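Local coordinates for protein beta-galactoside alpha-2,6-sialyltransferase (Photobacterium sp., PDB 2Z4T) that probably transfers sialic acid from a CMP-linked donor to the galactose of acceptors such as lactose, in alpha-2,6 linkage, using a GT-B fold, at residues E139-G152 with E163-P177. Residues are numbered along the deposited sequence; the frame is centred on the assembly and turned at random.
With GLC (alpha-D-glucopyranose), chain B.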
ATOM      1  N   GLU A 139     -10.665  -0.463   7.511  1.00 47.62           N
ATOM      2  CA  GLU A 139     -11.672   0.477   7.974  1.00 49.01           C
ATOM      3  C   GLU A 139     -12.946  -0.299   8.289  1.00 49.85           C
ATOM      4  O   GLU A 139     -13.674   0.064   9.206  1.00 50.27           O
ATOM      5  CB  GLU A 139     -11.922   1.592   6.961  1.00 48.97           C
ATOM      6  CG  GLU A 139     -12.872   2.688   7.438  1.00 50.04           C
ATOM      7  CD  GLU A 139     -14.363   2.330   7.336  1.00 52.91           C
ATOM      8  OE1 GLU A 139     -14.747   1.350   6.635  1.00 51.49           O
ATOM      9  OE2 GLU A 139     -15.167   3.052   7.973  1.00 55.99           O
ATOM     10  N   GLU A 140     -13.195  -1.376   7.547  1.00 50.75           N
ATOM     11  CA  GLU A 140     -14.294  -2.271   7.874  1.00 52.28           C
ATOM     12  C   GLU A 140     -14.044  -3.198   9.080  1.00 52.21           C
ATOM     13  O   GLU A 140     -14.894  -3.300   9.959  1.00 52.47           O
ATOM     14  CB  GLU A 140     -14.676  -3.123   6.681  1.00 52.78           C
ATOM     15  CG  GLU A 140     -15.581  -4.254   7.092  1.00 56.92           C
ATOM     16  CD  GLU A 140     -16.010  -5.099   5.938  1.00 64.04           C
ATOM     17  OE1 GLU A 140     -15.908  -4.629   4.778  1.00 66.18           O
ATOM     18  OE2 GLU A 140     -16.458  -6.242   6.195  1.00 68.47           O
ATOM     19  N   GLU A 141     -12.909  -3.891   9.091  1.00 52.14           N
ATOM     20  CA  GLU A 141     -12.596  -4.879  10.128  1.00 52.17           C
ATOM     21  C   GLU A 141     -12.270  -4.242  11.465  1.00 51.55           C
ATOM     22  O   GLU A 141     -12.592  -4.812  12.500  1.00 51.39           O
ATOM     23  CB  GLU A 141     -11.424  -5.767   9.712  1.00 52.51           C
ATOM     24  CG  GLU A 141     -11.732  -6.678   8.546  1.00 55.39           C
ATOM     25  CD  GLU A 141     -10.596  -7.629   8.225  1.00 59.34           C
ATOM     26  OE1 GLU A 141      -9.441  -7.366   8.666  1.00 58.73           O
ATOM     27  OE2 GLU A 141     -10.873  -8.642   7.522  1.00 60.90           O
ATOM     28  N   ASN A 142     -11.627  -3.071  11.436  1.00 50.67           N
ATOM     29  CA  ASN A 142     -11.175  -2.385  12.652  1.00 49.33           C
ATOM     30  C   ASN A 142     -11.556  -0.920  12.649  1.00 48.41           C
ATOM     31  O   ASN A 142     -10.692  -0.052  12.532  1.00 48.37           O
ATOM     32  CB  ASN A 142      -9.657  -2.525  12.811  1.00 49.53           C
ATOM     33  CG  ASN A 142      -9.193  -3.959  12.700  1.00 50.03           C
ATOM     34  OD1 ASN A 142      -8.613  -4.360  11.692  1.00 51.47           O
ATOM     35  ND2 ASN A 142      -9.465  -4.749  13.727  1.00 52.00           N
ATOM     36  N   PRO A 143     -12.860  -0.635  12.781  1.00 47.64           N
ATOM     37  CA  PRO A 143     -13.372   0.745  12.752  1.00 46.79           C
ATOM     38  C   PRO A 143     -12.701   1.722  13.726  1.00 46.14           C
ATOM     39  O   PRO A 143     -12.648   2.919  13.440  1.00 46.39           O
ATOM     40  CB  PRO A 143     -14.856   0.589  13.116  1.00 46.62           C
ATOM     41  CG  PRO A 143     -14.985  -0.847  13.683  1.00 47.50           C
ATOM     42  CD  PRO A 143     -13.939  -1.626  12.960  1.00 47.41           C
ATOM     43  N   THR A 144     -12.193   1.243  14.854  1.00 45.36           N
ATOM     44  CA  THR A 144     -11.672   2.164  15.866  1.00 44.32           C
ATOM     45  C   THR A 144     -10.166   2.374  15.758  1.00 44.02           C
ATOM     46  O   THR A 144      -9.595   3.153  16.529  1.00 43.83           O
ATOM     47  CB  THR A 144     -11.977   1.714  17.308  1.00 44.37           C
ATOM     48  OG1 THR A 144     -11.292   0.492  17.578  1.00 43.44           O
ATOM     49  CG2 THR A 144     -13.477   1.546  17.560  1.00 43.62           C
ATOM     50  N   ALA A 145      -9.517   1.681  14.823  1.00 43.17           N
ATOM     51  CA  ALA A 145      -8.093   1.940  14.563  1.00 42.69           C
ATOM     52  C   ALA A 145      -7.884   3.345  14.019  1.00 42.38           C
ATOM     53  O   ALA A 145      -8.698   3.835  13.224  1.00 42.03           O
ATOM     54  CB  ALA A 145      -7.508   0.902  13.597  1.00 42.71           C
ATOM     55  N   GLN A 146      -6.815   3.995  14.483  1.00 42.39           N
ATOM     56  CA  GLN A 146      -6.332   5.267  13.931  1.00 42.40           C
ATOM     57  C   GLN A 146      -5.263   4.947  12.904  1.00 42.01           C
ATOM     58  O   GLN A 146      -4.486   3.992  13.076  1.00 42.32           O
ATOM     59  CB  GLN A 146      -5.696   6.145  15.019  1.00 42.69           C
ATOM     60  CG  GLN A 146      -6.677   6.934  15.907  1.00 46.31           C
ATOM     61  CD  GLN A 146      -7.621   7.870  15.129  1.00 51.97           C
ATOM     62  OE1 GLN A 146      -8.779   8.039  15.503  1.00 53.80           O
ATOM     63  NE2 GLN A 146      -7.128   8.475  14.047  1.00 54.53           N
ATOM     64  N   ARG A 147      -5.179   5.761  11.857  1.00 41.25           N
ATOM     65  CA  ARG A 147      -4.273   5.455  10.756  1.00 40.32           C
ATOM     66  C   ARG A 147      -3.398   6.636  10.389  1.00 40.39           C
ATOM     67  O   ARG A 147      -3.882   7.743  10.154  1.00 40.56           O
ATOM     68  CB  ARG A 147      -5.049   4.933   9.552  1.00 39.23           C
ATOM     69  CG  ARG A 147      -5.860   3.720   9.892  1.00 38.19           C
ATOM     70  CD  ARG A 147      -6.499   3.066   8.667  1.00 39.18           C
ATOM     71  NE  ARG A 147      -7.250   1.914   9.138  1.00 39.36           N
ATOM     72  CZ  ARG A 147      -8.501   1.975   9.590  1.00 39.11           C
ATOM     73  NH1 ARG A 147      -9.162   3.125   9.562  1.00 36.12           N
ATOM     74  NH2 ARG A 147      -9.089   0.875  10.054  1.00 40.25           N
ATOM     75  N   TYR A 148      -2.097   6.377  10.357  1.00 40.06           N
ATOM     76  CA  TYR A 148      -1.106   7.380  10.037  1.00 39.48           C
ATOM     77  C   TYR A 148      -0.398   6.941   8.769  1.00 39.01           C
ATOM     78  O   TYR A 148       0.092   5.805   8.679  1.00 39.22           O
ATOM     79  CB  TYR A 148      -0.067   7.486  11.151  1.00 39.79           C
ATOM     80  CG  TYR A 148      -0.548   7.995  12.490  1.00 40.22           C
ATOM     81  CD1 TYR A 148      -1.808   8.555  12.645  1.00 40.66           C
ATOM     82  CD2 TYR A 148       0.298   7.952  13.605  1.00 41.33           C
ATOM     83  CE1 TYR A 148      -2.239   9.023  13.884  1.00 41.09           C
ATOM     84  CE2 TYR A 148      -0.107   8.424  14.831  1.00 41.13           C
ATOM     85  CZ  TYR A 148      -1.377   8.965  14.967  1.00 41.01           C
ATOM     86  OH  TYR A 148      -1.789   9.425  16.186  1.00 41.38           O
ATOM     87  N   ILE A 149      -0.334   7.846   7.800  1.00 37.84           N
ATOM     88  CA  ILE A 149       0.373   7.605   6.563  1.00 36.19           C
ATOM     89  C   ILE A 149       1.476   8.628   6.361  1.00 36.15           C
ATOM     90  O   ILE A 149       1.387   9.777   6.835  1.00 35.67           O
ATOM     91  CB  ILE A 149      -0.582   7.641   5.344  1.00 36.27           C
ATOM     92  CG1 ILE A 149      -1.164   9.044   5.120  1.00 35.45           C
ATOM     93  CG2 ILE A 149      -1.655   6.570   5.478  1.00 35.69           C
ATOM     94  CD1 ILE A 149      -2.083   9.174   3.884  1.00 35.57           C
ATOM     95  N   ALA A 150       2.536   8.203   5.683  1.00 35.68           N
ATOM     96  CA  ALA A 150       3.503   9.142   5.149  1.00 35.88           C
ATOM     97  C   ALA A 150       3.783   8.619   3.764  1.00 36.41           C
ATOM     98  O   ALA A 150       4.572   7.681   3.590  1.00 36.40           O
ATOM     99  CB  ALA A 150       4.760   9.194   5.996  1.00 34.96           C
ATOM    100  N   TRP A 151       3.081   9.201   2.791  1.00 37.14           N
ATOM    101  CA  TRP A 151       3.067   8.720   1.399  1.00 37.60           C
ATOM    102  C   TRP A 151       3.606   9.776   0.463  1.00 38.02           C
ATOM    103  O   TRP A 151       3.410  10.975   0.674  1.00 38.04           O
ATOM    104  CB  TRP A 151       1.643   8.387   0.938  1.00 37.41           C
ATOM    105  CG  TRP A 151       1.076   7.047   1.388  1.00 38.25           C
ATOM    106  CD1 TRP A 151       1.765   5.993   1.924  1.00 38.96           C
ATOM    107  CD2 TRP A 151      -0.298   6.624   1.308  1.00 37.84           C
ATOM    108  NE1 TRP A 151       0.905   4.947   2.197  1.00 39.14           N
ATOM    109  CE2 TRP A 151      -0.363   5.308   1.826  1.00 38.15           C
ATOM    110  CE3 TRP A 151      -1.480   7.233   0.852  1.00 36.31           C
ATOM    111  CZ2 TRP A 151      -1.562   4.585   1.896  1.00 38.86           C
ATOM    112  CZ3 TRP A 151      -2.678   6.518   0.929  1.00 37.52           C
ATOM    113  CH2 TRP A 151      -2.708   5.205   1.432  1.00 37.69           C
ATOM    114  N   GLY A 152       4.258   9.339  -0.597  1.00 38.75           N
ATOM    115  CA  GLY A 152       4.723  10.277  -1.607  1.00 39.57           C
ATOM    116  C   GLY A 152       3.789  10.463  -2.786  1.00 39.75           C
ATOM    117  O   GLY A 152       3.671  11.558  -3.304  1.00 39.43           O
ATOM    118  N   GLU A 163     -12.907   9.722   6.182  1.00 48.98           N
ATOM    119  CA  GLU A 163     -13.613   8.477   5.994  1.00 48.44           C
ATOM    120  C   GLU A 163     -12.802   7.254   6.432  1.00 47.35           C
ATOM    121  O   GLU A 163     -13.366   6.225   6.793  1.00 46.75           O
ATOM    122  CB  GLU A 163     -13.958   8.352   4.527  1.00 49.08           C
ATOM    123  CG  GLU A 163     -15.235   7.673   4.251  1.00 51.40           C
ATOM    124  CD  GLU A 163     -15.653   7.870   2.824  1.00 55.53           C
ATOM    125  OE1 GLU A 163     -15.430   8.974   2.258  1.00 57.04           O
ATOM    126  OE2 GLU A 163     -16.214   6.908   2.277  1.00 57.63           O
ATOM    127  N   LEU A 164     -11.476   7.360   6.389  1.00 46.35           N
ATOM    128  CA  LEU A 164     -10.624   6.215   6.708  1.00 44.88           C
ATOM    129  C   LEU A 164      -9.811   6.418   7.970  1.00 44.36           C
ATOM    130  O   LEU A 164      -8.908   5.627   8.265  1.00 43.57           O
ATOM    131  CB  LEU A 164      -9.708   5.871   5.534  1.00 44.37           C
ATOM    132  CG  LEU A 164     -10.423   5.427   4.266  1.00 43.49           C
ATOM    133  CD1 LEU A 164      -9.478   5.478   3.109  1.00 42.98           C
ATOM    134  CD2 LEU A 164     -10.989   4.028   4.441  1.00 42.83           C
ATOM    135  N   ASN A 165     -10.131   7.474   8.719  1.00 44.18           N
ATOM    136  CA  ASN A 165      -9.464   7.721   9.988  1.00 44.04           C
ATOM    137  C   ASN A 165      -7.953   7.943   9.831  1.00 43.66           C
ATOM    138  O   ASN A 165      -7.150   7.525  10.696  1.00 43.66           O
ATOM    139  CB  ASN A 165      -9.681   6.511  10.884  1.00 44.44           C
ATOM    140  CG  ASN A 165     -10.735   6.730  11.928  1.00 46.14           C
ATOM    141  OD1 ASN A 165     -10.780   5.981  12.883  1.00 48.87           O
ATOM    142  ND2 ASN A 165     -11.574   7.759  11.774  1.00 47.71           N
ATOM    143  N   ILE A 166      -7.575   8.573   8.716  1.00 42.69           N
ATOM    144  CA  ILE A 166      -6.179   8.830   8.371  1.00 41.66           C
ATOM    145  C   ILE A 166      -5.748  10.209   8.864  1.00 41.28           C
ATOM    146  O   ILE A 166      -6.490  11.177   8.715  1.00 41.31           O
ATOM    147  CB  ILE A 166      -5.968   8.785   6.830  1.00 41.59           C
ATOM    148  CG1 ILE A 166      -6.021   7.346   6.310  1.00 40.89           C
ATOM    149  CG2 ILE A 166      -4.642   9.437   6.440  1.00 40.33           C
ATOM    150  CD1 ILE A 166      -6.314   7.238   4.824  1.00 41.00           C
ATOM    151  N   THR A 167      -4.560  10.281   9.458  1.00 40.66           N
ATOM    152  CA  THR A 167      -3.804  11.523   9.560  1.00 40.01           C
ATOM    153  C   THR A 167      -2.573  11.340   8.681  1.00 40.21           C
ATOM    154  O   THR A 167      -1.960  10.273   8.693  1.00 40.52           O
ATOM    155  CB  THR A 167      -3.333  11.796  10.996  1.00 40.14           C
ATOM    156  OG1 THR A 167      -4.418  11.596  11.907  1.00 39.82           O
ATOM    157  CG2 THR A 167      -2.803  13.210  11.125  1.00 37.34           C
ATOM    158  N   SER A 168      -2.208  12.384   7.942  1.00 40.04           N
ATOM    159  CA  SER A 168      -1.136  12.328   6.958  1.00 40.18           C
ATOM    160  C   SER A 168       0.101  13.097   7.418  1.00 40.27           C
ATOM    161  O   SER A 168      -0.017  14.116   8.096  1.00 40.32           O
ATOM    162  CB  SER A 168      -1.635  12.944   5.649  1.00 40.11           C
ATOM    163  OG  SER A 168      -0.649  12.828   4.639  1.00 40.91           O
ATOM    164  N   PHE A 169       1.282  12.640   7.015  1.00 40.29           N
ATOM    165  CA  PHE A 169       2.549  13.298   7.401  1.00 40.48           C
ATOM    166  C   PHE A 169       3.483  13.401   6.202  1.00 40.54           C
ATOM    167  O   PHE A 169       3.560  12.488   5.395  1.00 40.41           O
ATOM    168  CB  PHE A 169       3.249  12.523   8.526  1.00 40.51           C
ATOM    169  CG  PHE A 169       2.466  12.468   9.803  1.00 40.21           C
ATOM    170  CD1 PHE A 169       2.793  13.317  10.864  1.00 40.03           C
ATOM    171  CD2 PHE A 169       1.392  11.575   9.945  1.00 40.46           C
ATOM    172  CE1 PHE A 169       2.075  13.284  12.060  1.00 40.06           C
ATOM    173  CE2 PHE A 169       0.653  11.526  11.123  1.00 41.33           C
ATOM    174  CZ  PHE A 169       1.001  12.385  12.200  1.00 41.35           C
ATOM    175  N   ALA A 170       4.187  14.518   6.082  1.00 40.56           N
ATOM    176  CA  ALA A 170       5.058  14.725   4.931  1.00 40.53           C
ATOM    177  C   ALA A 170       6.398  13.990   5.100  1.00 40.60           C
ATOM    178  O   ALA A 170       7.119  14.224   6.064  1.00 41.07           O
ATOM    179  CB  ALA A 170       5.277  16.230   4.704  1.00 39.65           C
ATOM    180  N   LEU A 171       6.729  13.116   4.161  1.00 40.72           N
ATOM    181  CA  LEU A 171       8.033  12.454   4.134  1.00 41.08           C
ATOM    182  C   LEU A 171       9.203  13.450   4.091  1.00 41.88           C
ATOM    183  O   LEU A 171       9.166  14.423   3.347  1.00 42.64           O
ATOM    184  CB  LEU A 171       8.109  11.533   2.910  1.00 40.24           C
ATOM    185  CG  LEU A 171       7.171  10.340   2.939  1.00 38.99           C
ATOM    186  CD1 LEU A 171       6.998   9.829   1.550  1.00 36.84           C
ATOM    187  CD2 LEU A 171       7.708   9.250   3.875  1.00 36.63           C
ATOM    188  N   ILE A 172      10.233  13.210   4.893  1.00 42.58           N
ATOM    189  CA  ILE A 172      11.479  13.956   4.778  1.00 43.16           C
ATOM    190  C   ILE A 172      12.521  12.986   4.234  1.00 43.38           C
ATOM    191  O   ILE A 172      12.705  11.888   4.788  1.00 42.77           O
ATOM    192  CB  ILE A 172      11.967  14.509   6.136  1.00 43.42           C
ATOM    193  CG1 ILE A 172      10.842  15.241   6.894  1.00 44.86           C
ATOM    194  CG2 ILE A 172      13.219  15.379   5.947  1.00 43.14           C
ATOM    195  CD1 ILE A 172      10.488  16.646   6.389  1.00 47.12           C
ATOM    196  N   ASN A 173      13.197  13.385   3.151  1.00 43.75           N
ATOM    197  CA  ASN A 173      14.173  12.521   2.486  1.00 44.31           C
ATOM    198  C   ASN A 173      13.579  11.133   2.201  1.00 44.10           C
ATOM    199  O   ASN A 173      14.263  10.105   2.356  1.00 44.04           O
ATOM    200  CB  ASN A 173      15.455  12.384   3.332  1.00 44.78           C
ATOM    201  CG  ASN A 173      16.082  13.731   3.674  1.00 48.13           C
ATOM    202  OD1 ASN A 173      16.239  14.591   2.797  1.00 51.92           O
ATOM    203  ND2 ASN A 173      16.440  13.925   4.954  1.00 48.04           N
ATOM    204  N   ASN A 174      12.293  11.116   1.834  1.00 43.68           N
ATOM    205  CA  ASN A 174      11.575   9.891   1.465  1.00 43.41           C
ATOM    206  C   ASN A 174      11.257   8.933   2.587  1.00 42.95           C
ATOM    207  O   ASN A 174      10.793   7.813   2.330  1.00 42.51           O
ATOM    208  CB  ASN A 174      12.351   9.141   0.393  1.00 43.63           C
ATOM    209  CG  ASN A 174      12.467   9.939  -0.873  1.00 46.03           C
ATOM    210  OD1 ASN A 174      11.556  10.698  -1.225  1.00 48.50           O
ATOM    211  ND2 ASN A 174      13.577   9.779  -1.572  1.00 47.95           N
ATOM    212  N   HIS A 175      11.520   9.363   3.819  1.00 42.51           N
ATOM    213  CA  HIS A 175      11.351   8.499   4.968  1.00 42.64           C
ATOM    214  C   HIS A 175      10.465   9.111   6.069  1.00 42.26           C
ATOM    215  O   HIS A 175      10.194  10.323   6.097  1.00 41.71           O
ATOM    216  CB  HIS A 175      12.727   8.071   5.511  1.00 43.25           C
ATOM    217  CG  HIS A 175      13.594   7.389   4.491  1.00 46.14           C
ATOM    218  ND1 HIS A 175      14.891   7.779   4.229  1.00 48.74           N
ATOM    219  CD2 HIS A 175      13.341   6.358   3.646  1.00 47.52           C
ATOM    220  CE1 HIS A 175      15.400   7.022   3.273  1.00 47.77           C
ATOM    221  NE2 HIS A 175      14.481   6.146   2.905  1.00 47.92           N
ATOM    222  N   THR A 176       9.998   8.230   6.947  1.00 41.86           N
ATOM    223  CA  THR A 176       9.351   8.582   8.206  1.00 41.74           C
ATOM    224  C   THR A 176       9.876   9.909   8.746  1.00 42.17           C
ATOM    225  O   THR A 176      11.067  10.043   9.021  1.00 42.49           O
ATOM    226  CB  THR A 176       9.599   7.456   9.250  1.00 41.85           C
ATOM    227  OG1 THR A 176       9.145   6.209   8.702  1.00 40.39           O
ATOM    228  CG2 THR A 176       8.895   7.734  10.576  1.00 40.32           C
ATOM    229  N   PRO A 177       8.991  10.906   8.860  1.00 42.20           N
ATOM    230  CA  PRO A 177       9.381  12.184   9.416  1.00 42.01           C
ATOM    231  C   PRO A 177       9.329  12.210  10.934  1.00 42.28           C
ATOM    232  O   PRO A 177       8.567  11.460  11.544  1.00 42.27           O
ATOM    233  CB  PRO A 177       8.343  13.139   8.834  1.00 42.20           C
ATOM    234  CG  PRO A 177       7.106  12.286   8.635  1.00 42.09           C
ATOM    235  CD  PRO A 177       7.581  10.881   8.412  1.00 42.05           C
TER
HETATM  236  C1  GLC B   1      12.836  11.722  -5.615  1.00 49.13           C
HETATM  237  C2  GLC B   1      11.779  10.662  -5.936  1.00 47.89           C
HETATM  238  C3  GLC B   1      12.177   9.355  -5.252  1.00 46.55           C
HETATM  239  C4  GLC B   1      13.621   8.931  -5.578  1.00 46.82           C
HETATM  240  C5  GLC B   1      14.580  10.132  -5.351  1.00 48.22           C
HETATM  241  C6  GLC B   1      16.083   9.996  -5.667  1.00 50.08           C
HETATM  242  O1  GLC B   1      12.958  11.921  -4.209  1.00 51.14           O
HETATM  243  O2  GLC B   1      10.494  11.022  -5.482  1.00 48.32           O
HETATM  244  O3  GLC B   1      11.233   8.365  -5.565  1.00 46.36           O
HETATM  245  O4  GLC B   1      13.939   7.840  -4.736  1.00 43.34           O
HETATM  246  O5  GLC B   1      14.090  11.252  -6.084  1.00 49.33           O
HETATM  247  O6  GLC B   1      16.488   8.766  -6.232  1.00 51.69           O
HETATM  248  O   HOH W   1      -5.310   9.298  12.380  1.00 32.58           O
HETATM  249  O   HOH W   2       4.544  12.899   2.068  1.00 33.80           O
HETATM  250  O   HOH W   3       1.537  11.635   3.492  1.00 39.06           O
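Strands 146-151 and 166-168 are the two parallel strands of a beta-alpha-beta unit in the first Rossmann-like domain of the GT-B fold, after the immunoglobulin-like domain, with helix 158-164 as the crossover. Arg147 and Ile149 each give and take a backbone bond: Arg147 N to Asn165 O, Thr167 N to Arg147 O (2.7 Å), Ile149 N to Thr167 O and Phe169 N to Ile149 O. Where helix 158-164 ends in a Schellman motif at Asn165, the Arg147 side chain, extended from CG to NE, sets NH1 2.8 Å from Leu164 O. That oxygen lies near the guanidinium plane, yet NH1 comes in from above the carbonyl, 52° out of its plane; NE, meanwhile, is salt-bridged to Glu118 of strand 103-122, the next strand on the far side of 146-151.

On the same face, Ile149 lays CD1 against Ile166 CG2 at 3.6 Å, with Ile135 of helix 126-141 packing over Ile149. On the face of Tyr148 and Thr167, the Tyr148 ring receives the edge of Phe169, planes 61° apart, and helix 178-190 covers both rings. Beyond the strands, Leu171 CD2 rests 3.6 Å from Ala150 CB. Past the strand ends, the loops lead to the active site: Gly152 belongs to a magnesium site and Asn174 to the lactose pocket, its ND2 making a weak 3.5 Å hydrogen bond to O1 of the glucose.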